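Local atomic coordinates of early endosome antigen 1 (Homo sapiens, PDB entry 3MJH), a protein that probably tethers early endosomes for fusion, binding the small GTPase Rab5 through the amino-terminal C2H2 zinc finger described here. Residues F6-P9 against Q10-K13; F22-E26 against A27-A31; L15-A18 against D19-F22. One frame throughout, in Å; residues are numbered along the deposited sequence.

How the contacts relate
Along the chain, contact 1 (6-13) comes first, contact 3 (15-22) follows, and contact 2 (22-31) ends the series. Their centres lie about 10 to 11 Å from one another. Contact 1 is the cysteine-bearing turn ahead of strand 14-15; contacts 3 and 2 share Phe-22 and occupy the beginning and the end of helix 18-28. Contacts 1 and 2, on opposite sides of the chain's centre, each give two ligands to one zinc ion. Contact 3 ties the turn to the helix: Phe-6 O lies 3.1 Å from Leu-15 N, a probable hydrogen bond, and Leu-15 CD1 lies 3.7 Å from His-24 CG. The shared metal probably holds this short C2H2 finger compact.

Contact 1. Residues F6-P9 against Q10-K13; sequences FICP and QCMK. With ZN (zinc ion), chain G.
Cys-8 and Lys-13 close this turn through a nearly straight bond, Cys-8 N donating to Lys-13 O over 2.8 Å at 174°. Lys-13 O also receives a C-H...O contact from Ile-7 CA at 3.4 Å. In return Cys-8 O accepts from Met-12 N at 2.7 Å, a weak, bent bond. Ile-7 O is hydrogen-bonded to an aromatic side chain of another protein chain. Cys-8 SG and Cys-11 SG each bind the zinc ion at 2.3 Å, with His-24 and His-29 as the remaining ligands. Each sulfur also takes one weak N-H...S bond, Gln-10 N reaching Cys-8 SG at 3.5 Å and Lys-13 N reaching Cys-11 SG at 3.6 Å. Such bonds probably ease the negative charge on the thiolates. Different torsions converge on the metal: Cys-8 SG lies anti to the backbone N (chi1 174°), whereas Cys-11 SG is tucked between N and the carbonyl carbon (65°). A water donates to both Pro-9 O and Gln-10 O, bridging the two carbonyls. This CxxC knuckle lies just before strand 14-15, with Phe-6 bonded through its backbone to Leu-15, while Phe-6 and Cys-8 rest on Leu-21 of helix 18-28.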
loop_
_atom_site.group_PDB
_atom_site.type_symbol
_atom_site.label_atom_id
_atom_site.label_comp_id
_atom_site.label_asym_id
_atom_site.label_seq_id
_atom_site.Cartn_x
_atom_site.Cartn_y
_atom_site.Cartn_z
ATOM N N PHE B 6 -3.508 -0.903 15.927
ATOM C CA PHE B 6 -3.382 0.539 15.990
ATOM C C PHE B 6 -1.974 0.964 16.430
ATOM O O PHE B 6 -1.778 1.586 17.475
ATOM C CB PHE B 6 -4.519 1.130 16.840
ATOM C CG PHE B 6 -5.895 0.672 16.397
ATOM C CD1 PHE B 6 -6.470 1.172 15.226
ATOM C CD2 PHE B 6 -6.599 -0.277 17.137
ATOM C CE1 PHE B 6 -7.737 0.745 14.812
ATOM C CE2 PHE B 6 -7.862 -0.712 16.736
ATOM C CZ PHE B 6 -8.438 -0.202 15.574
ATOM N N ILE B 7 -0.995 0.617 15.593
ATOM C CA ILE B 7 0.417 0.977 15.793
ATOM C C ILE B 7 0.706 2.405 15.343
ATOM O O ILE B 7 0.296 2.828 14.259
ATOM C CB ILE B 7 1.372 0.046 15.006
ATOM C CG1 ILE B 7 1.109 -1.418 15.350
ATOM C CG2 ILE B 7 2.836 0.392 15.288
ATOM C CD1 ILE B 7 1.443 -2.340 14.224
ATOM N N CYS B 8 1.427 3.135 16.181
ATOM C CA CYS B 8 1.916 4.453 15.811
ATOM C C CYS B 8 3.093 4.289 14.859
ATOM O O CYS B 8 4.102 3.694 15.232
ATOM C CB CYS B 8 2.335 5.243 17.052
ATOM S SG CYS B 8 3.112 6.808 16.661
ATOM N N PRO B 9 2.959 4.780 13.616
ATOM C CA PRO B 9 4.086 4.651 12.674
ATOM C C PRO B 9 5.372 5.404 13.074
ATOM O O PRO B 9 6.446 5.083 12.564
ATOM C CB PRO B 9 3.515 5.171 11.351
ATOM C CG PRO B 9 2.350 5.995 11.720
ATOM C CD PRO B 9 1.785 5.416 12.991
ATOM N N GLN B 10 5.268 6.361 13.997
ATOM C CA GLN B 10 6.421 7.158 14.423
ATOM C C GLN B 10 7.308 6.491 15.474
ATOM O O GLN B 10 8.542 6.572 15.402
ATOM C CB GLN B 10 5.960 8.529 14.925
ATOM C CG GLN B 10 5.705 9.526 13.816
ATOM C CD GLN B 10 6.986 10.184 13.334
ATOM O OE1 GLN B 10 7.737 10.755 14.128
ATOM N NE2 GLN B 10 7.241 10.110 12.031
ATOM N N CYS B 11 6.691 5.861 16.464
ATOM C CA CYS B 11 7.467 5.201 17.511
ATOM C C CYS B 11 7.132 3.724 17.664
ATOM O O CYS B 11 7.670 3.054 18.532
ATOM C CB CYS B 11 7.314 5.940 18.847
ATOM S SG CYS B 11 5.661 5.889 19.511
ATOM N N MET B 12 6.258 3.216 16.799
ATOM C CA MET B 12 5.828 1.810 16.839
ATOM C C MET B 12 5.040 1.437 18.105
ATOM O O MET B 12 4.752 0.269 18.323
ATOM C CB MET B 12 7.006 0.840 16.640
ATOM C CG MET B 12 7.892 1.106 15.424
ATOM S SD MET B 12 6.992 1.262 13.880
ATOM C CE MET B 12 8.263 0.895 12.682
ATOM N N LYS B 13 4.697 2.424 18.935
ATOM C CA LYS B 13 3.822 2.177 20.094
ATOM C C LYS B 13 2.504 1.541 19.628
ATOM O O LYS B 13 1.859 2.021 18.685
ATOM C CB LYS B 13 3.573 3.477 20.883
ATOM C CG LYS B 13 2.899 3.300 22.242
ATOM C CD LYS B 13 3.105 4.542 23.110
ATOM C CE LYS B 13 2.251 4.514 24.379
ATOM N NZ LYS B 13 2.619 3.402 25.315
HETATM ZN ZN ZN G . 4.082 7.287 18.659
HETATM O O HOH W 1 9.398 4.956 13.560
#

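Contact 2. Residues F22-E26 against A27-A31; sequences FKHYE and AVHDA. With ZN (zinc ion), chain G.
Ala-27 continues the helix from Lys-23, Ala-27 N donating to Lys-23 O at 3.1 Å, with a weak second bond to His-24 O. Next, Val-28 N has two weak bonds, to His-24 O and Tyr-25 O. Val-28 CG2 comes within 4.2 Å of His-24 CE1, oblique to the imidazole. His-29 N makes a firmer bond, to Tyr-25 O at 2.7 Å, and its side chain carries the main contact. His-29 NE2 binds the zinc ion at 2.3 Å, and His-24 NE2 binds the same ion at 2.0 Å; the rings are set obliquely. Cys-8 and Cys-11 supply the other two ligands, so these are the paired histidines of a C2H2 finger, five residues apart. With CG anti to the carbonyl carbon (chi1 -49°), His-29 turns its ring edge at CD2 onto the face of Tyr-25, a T-shaped pair with planes at 68°. His-29 CB sits over the centre of that phenol as a CH-pi contact, 3.9 Å from the Tyr-25 centroid. Tyr-25 OH is hydrogen-bonded to a basic side chain of the other protein chain. Asp-30 OD2 lies 2.4 Å from Glu-26 OE2, doubtfully short unless one acid holds a proton; the carboxylate planes stand 80° apart.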
loop_
_atom_site.group_PDB
_atom_site.type_symbol
_atom_site.label_atom_id
_atom_site.label_comp_id
_atom_site.label_asym_id
_atom_site.label_seq_id
_atom_site.Cartn_x
_atom_site.Cartn_y
_atom_site.Cartn_z
ATOM N N PHE B 22 -4.997 8.146 17.836
ATOM C CA PHE B 22 -5.144 9.569 17.511
ATOM C C PHE B 22 -4.730 10.445 18.686
ATOM O O PHE B 22 -3.992 11.419 18.501
ATOM C CB PHE B 22 -6.593 9.908 17.152
ATOM C CG PHE B 22 -6.973 9.574 15.740
ATOM C CD1 PHE B 22 -6.576 10.390 14.686
ATOM C CD2 PHE B 22 -7.760 8.459 15.466
ATOM C CE1 PHE B 22 -6.939 10.086 13.381
ATOM C CE2 PHE B 22 -8.133 8.152 14.164
ATOM C CZ PHE B 22 -7.715 8.972 13.120
ATOM N N LYS B 23 -5.242 10.112 19.877
ATOM C CA LYS B 23 -4.851 10.768 21.126
ATOM C C LYS B 23 -3.335 10.737 21.317
ATOM O O LYS B 23 -2.711 11.783 21.514
ATOM C CB LYS B 23 -5.533 10.110 22.340
ATOM C CG LYS B 23 -6.965 10.565 22.611
ATOM C CD LYS B 23 -7.587 9.828 23.821
ATOM C CE LYS B 23 -9.006 10.359 24.112
ATOM N NZ LYS B 23 -9.642 9.764 25.333
ATOM N N HIS B 24 -2.751 9.536 21.279
ATOM C CA HIS B 24 -1.309 9.382 21.454
ATOM C C HIS B 24 -0.535 10.246 20.464
ATOM O O HIS B 24 0.336 11.009 20.862
ATOM C CB HIS B 24 -0.878 7.919 21.307
ATOM C CG HIS B 24 0.567 7.762 20.941
ATOM N ND1 HIS B 24 1.582 7.834 21.872
ATOM C CD2 HIS B 24 1.170 7.583 19.739
ATOM C CE1 HIS B 24 2.746 7.689 21.263
ATOM N NE2 HIS B 24 2.524 7.536 19.969
ATOM N N TYR B 25 -0.865 10.127 19.178
ATOM C CA TYR B 25 -0.152 10.849 18.116
ATOM C C TYR B 25 -0.173 12.369 18.324
ATOM O O TYR B 25 0.856 13.031 18.201
ATOM C CB TYR B 25 -0.718 10.503 16.731
ATOM C CG TYR B 25 0.216 10.854 15.587
ATOM C CD1 TYR B 25 1.050 9.888 15.029
ATOM C CD2 TYR B 25 0.273 12.150 15.078
ATOM C CE1 TYR B 25 1.912 10.193 13.978
ATOM C CE2 TYR B 25 1.143 12.478 14.043
ATOM C CZ TYR B 25 1.954 11.486 13.492
ATOM O OH TYR B 25 2.807 11.789 12.470
ATOM N N GLU B 26 -1.342 12.917 18.635
ATOM C CA GLU B 26 -1.462 14.369 18.818
ATOM C C GLU B 26 -0.718 14.905 20.055
ATOM O O GLU B 26 -0.264 16.060 20.070
ATOM C CB GLU B 26 -2.936 14.793 18.843
ATOM C CG GLU B 26 -3.625 14.721 17.477
ATOM C CD GLU B 26 -2.940 15.573 16.414
ATOM O OE1 GLU B 26 -2.727 15.063 15.287
ATOM O OE2 GLU B 26 -2.618 16.750 16.703
ATOM N N ALA B 27 -0.593 14.067 21.076
ATOM C CA ALA B 27 0.101 14.443 22.303
ATOM C C ALA B 27 1.623 14.362 22.173
ATOM O O ALA B 27 2.348 15.047 22.887
ATOM C CB ALA B 27 -0.372 13.579 23.450
ATOM N N VAL B 28 2.117 13.504 21.322
ATOM C CA VAL B 28 3.532 13.284 21.257
ATOM C C VAL B 28 4.173 13.635 19.946
ATOM O O VAL B 28 5.256 14.129 19.915
ATOM C CB VAL B 28 3.808 11.854 21.524
ATOM C CG1 VAL B 28 5.212 11.562 21.301
ATOM C CG2 VAL B 28 3.407 11.529 22.880
ATOM N N HIS B 29 3.465 13.521 18.842
ATOM C CA HIS B 29 4.080 13.814 17.554
ATOM C C HIS B 29 3.643 14.988 16.717
ATOM O O HIS B 29 4.183 15.196 15.663
ATOM C CB HIS B 29 4.015 12.611 16.645
ATOM C CG HIS B 29 4.467 11.360 17.283
ATOM N ND1 HIS B 29 5.699 11.243 17.861
ATOM C CD2 HIS B 29 3.848 10.186 17.462
ATOM C CE1 HIS B 29 5.824 10.042 18.363
ATOM N NE2 HIS B 29 4.718 9.385 18.124
ATOM N N ASP B 30 2.666 15.752 17.144
ATOM C CA ASP B 30 2.206 16.833 16.311
ATOM C C ASP B 30 2.738 18.184 16.767
ATOM O O ASP B 30 2.291 18.690 17.763
ATOM C CB ASP B 30 0.672 16.834 16.345
ATOM C CG ASP B 30 0.079 17.987 15.644
ATOM O OD1 ASP B 30 0.727 19.010 15.556
ATOM O OD2 ASP B 30 -1.051 17.888 15.203
ATOM N N ALA B 31 3.717 18.753 16.077
ATOM C CA ALA B 31 4.004 20.186 16.139
ATOM C C ALA B 31 4.135 20.780 17.540
ATOM O O ALA B 31 3.718 21.904 17.773
ATOM C CB ALA B 31 2.989 20.949 15.360
HETATM ZN ZN ZN G . 4.082 7.287 18.659
#

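Contact 3. Residues L15-A18 against D19-F22; sequences LGSA and DELF
Phe-22 meets Ala-18 through one corner of its flat ring: CD2 lies 3.2 Å from Ala-18 O, which approaches the ring obliquely. A first torsion of -81° leaves CG beside the backbone N and swings the ring back toward the start of the helix, where it also packs on a polar side chain of the other protein chain. The second flat group, the Glu-20 carboxylate, is met at OE1, to which Gly-16 N donates over 2.9 Å. The N-H angle of 123° makes this a weak bond. To get there Glu-20 reaches back alongside the turn with its chain extended beyond CG, Glu-20 CG passing 3.3 Å from Ser-17 OG.

Ser-17 is the N-cap of helix 18-28, the single helix of the beta-beta-alpha zinc finger. Ser-17 OG accepts from Glu-20 N at 3.0 Å, in a bond bent little from straight (164°). The hydroxyl is placed there by a first torsion that sets OG between the residue's own backbone N and carbonyl carbon. This bond satisfies an amide in the opening turn of the helix, ahead of the regular ladder. The ladder itself begins with Leu-21 N donating to Ser-17 O (3.1 Å), and Phe-22 N then donates to Ala-18 O at 2.9 Å.

On the inner side, Leu-15 and Leu-21 cross at about a right angle, and one methyl does most of the touching: Leu-15 CD1 is 3.8 Å from Leu-21 CD1 and equally near Leu-21 CA. The other methyl, Leu-15 CD2, faces Glu-20 O. Leu-15 is bonded through its backbone to Phe-6 and also touches the zinc ligand His-24, while Leu-21 packs against Phe-6, Cys-8 and an aromatic side chain of the other protein chain.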
loop_
_atom_site.group_PDB
_atom_site.type_symbol
_atom_site.label_atom_id
_atom_site.label_comp_id
_atom_site.label_asym_id
_atom_site.label_seq_id
_atom_site.Cartn_x
_atom_site.Cartn_y
_atom_site.Cartn_z
ATOM N N LEU B 15 -1.248 0.880 20.429
ATOM C CA LEU B 15 -2.330 1.386 21.264
ATOM C C LEU B 15 -3.579 0.537 21.077
ATOM O O LEU B 15 -3.712 -0.156 20.071
ATOM C CB LEU B 15 -2.571 2.875 20.986
ATOM C CG LEU B 15 -1.269 3.609 21.318
ATOM C CD1 LEU B 15 -0.735 4.403 20.134
ATOM C CD2 LEU B 15 -1.318 4.435 22.606
ATOM N N GLY B 16 -4.475 0.576 22.064
ATOM C CA GLY B 16 -5.591 -0.365 22.138
ATOM C C GLY B 16 -6.755 -0.065 21.222
ATOM O O GLY B 16 -7.560 -0.946 20.919
ATOM N N SER B 17 -6.857 1.177 20.774
ATOM C CA SER B 17 -7.954 1.564 19.898
ATOM C C SER B 17 -7.486 2.644 18.940
ATOM O O SER B 17 -6.422 3.209 19.134
ATOM C CB SER B 17 -9.127 2.078 20.731
ATOM O OG SER B 17 -8.792 3.305 21.341
ATOM N N ALA B 18 -8.288 2.924 17.915
ATOM C CA ALA B 18 -8.017 4.043 17.017
ATOM C C ALA B 18 -7.986 5.363 17.786
ATOM O O ALA B 18 -7.062 6.151 17.619
ATOM C CB ALA B 18 -9.024 4.092 15.896
ATOM N N ASP B 19 -8.975 5.584 18.656
ATOM C CA ASP B 19 -9.046 6.825 19.432
ATOM C C ASP B 19 -7.808 7.020 20.302
ATOM O O ASP B 19 -7.278 8.122 20.383
ATOM C CB ASP B 19 -10.318 6.887 20.286
ATOM C CG ASP B 19 -10.485 8.232 20.986
ATOM O OD1 ASP B 19 -10.373 9.278 20.304
ATOM O OD2 ASP B 19 -10.728 8.247 22.216
ATOM N N GLU B 20 -7.342 5.948 20.941
ATOM C CA GLU B 20 -6.106 6.006 21.728
ATOM C C GLU B 20 -4.877 6.340 20.851
ATOM O O GLU B 20 -3.980 7.057 21.293
ATOM C CB GLU B 20 -5.890 4.702 22.506
ATOM C CG GLU B 20 -6.853 4.492 23.691
ATOM C CD GLU B 20 -6.610 3.176 24.439
ATOM O OE1 GLU B 20 -6.129 2.200 23.827
ATOM O OE2 GLU B 20 -6.915 3.110 25.649
ATOM N N LEU B 21 -4.854 5.821 19.618
ATOM C CA LEU B 21 -3.809 6.159 18.637
ATOM C C LEU B 21 -3.828 7.629 18.222
ATOM O O LEU B 21 -2.782 8.277 18.238
ATOM C CB LEU B 21 -3.880 5.240 17.399
ATOM C CG LEU B 21 -2.920 5.457 16.210
ATOM C CD1 LEU B 21 -1.459 5.659 16.647
ATOM C CD2 LEU B 21 -3.005 4.294 15.232
ATOM N N PHE B 22 -4.997 8.146 17.836
ATOM C CA PHE B 22 -5.144 9.569 17.511
ATOM C C PHE B 22 -4.730 10.445 18.686
ATOM O O PHE B 22 -3.992 11.419 18.501
ATOM C CB PHE B 22 -6.593 9.908 17.152
ATOM C CG PHE B 22 -6.973 9.574 15.740
ATOM C CD1 PHE B 22 -6.576 10.390 14.686
ATOM C CD2 PHE B 22 -7.760 8.459 15.466
ATOM C CE1 PHE B 22 -6.939 10.086 13.381
ATOM C CE2 PHE B 22 -8.133 8.152 14.164
ATOM C CZ PHE B 22 -7.715 8.972 13.120
#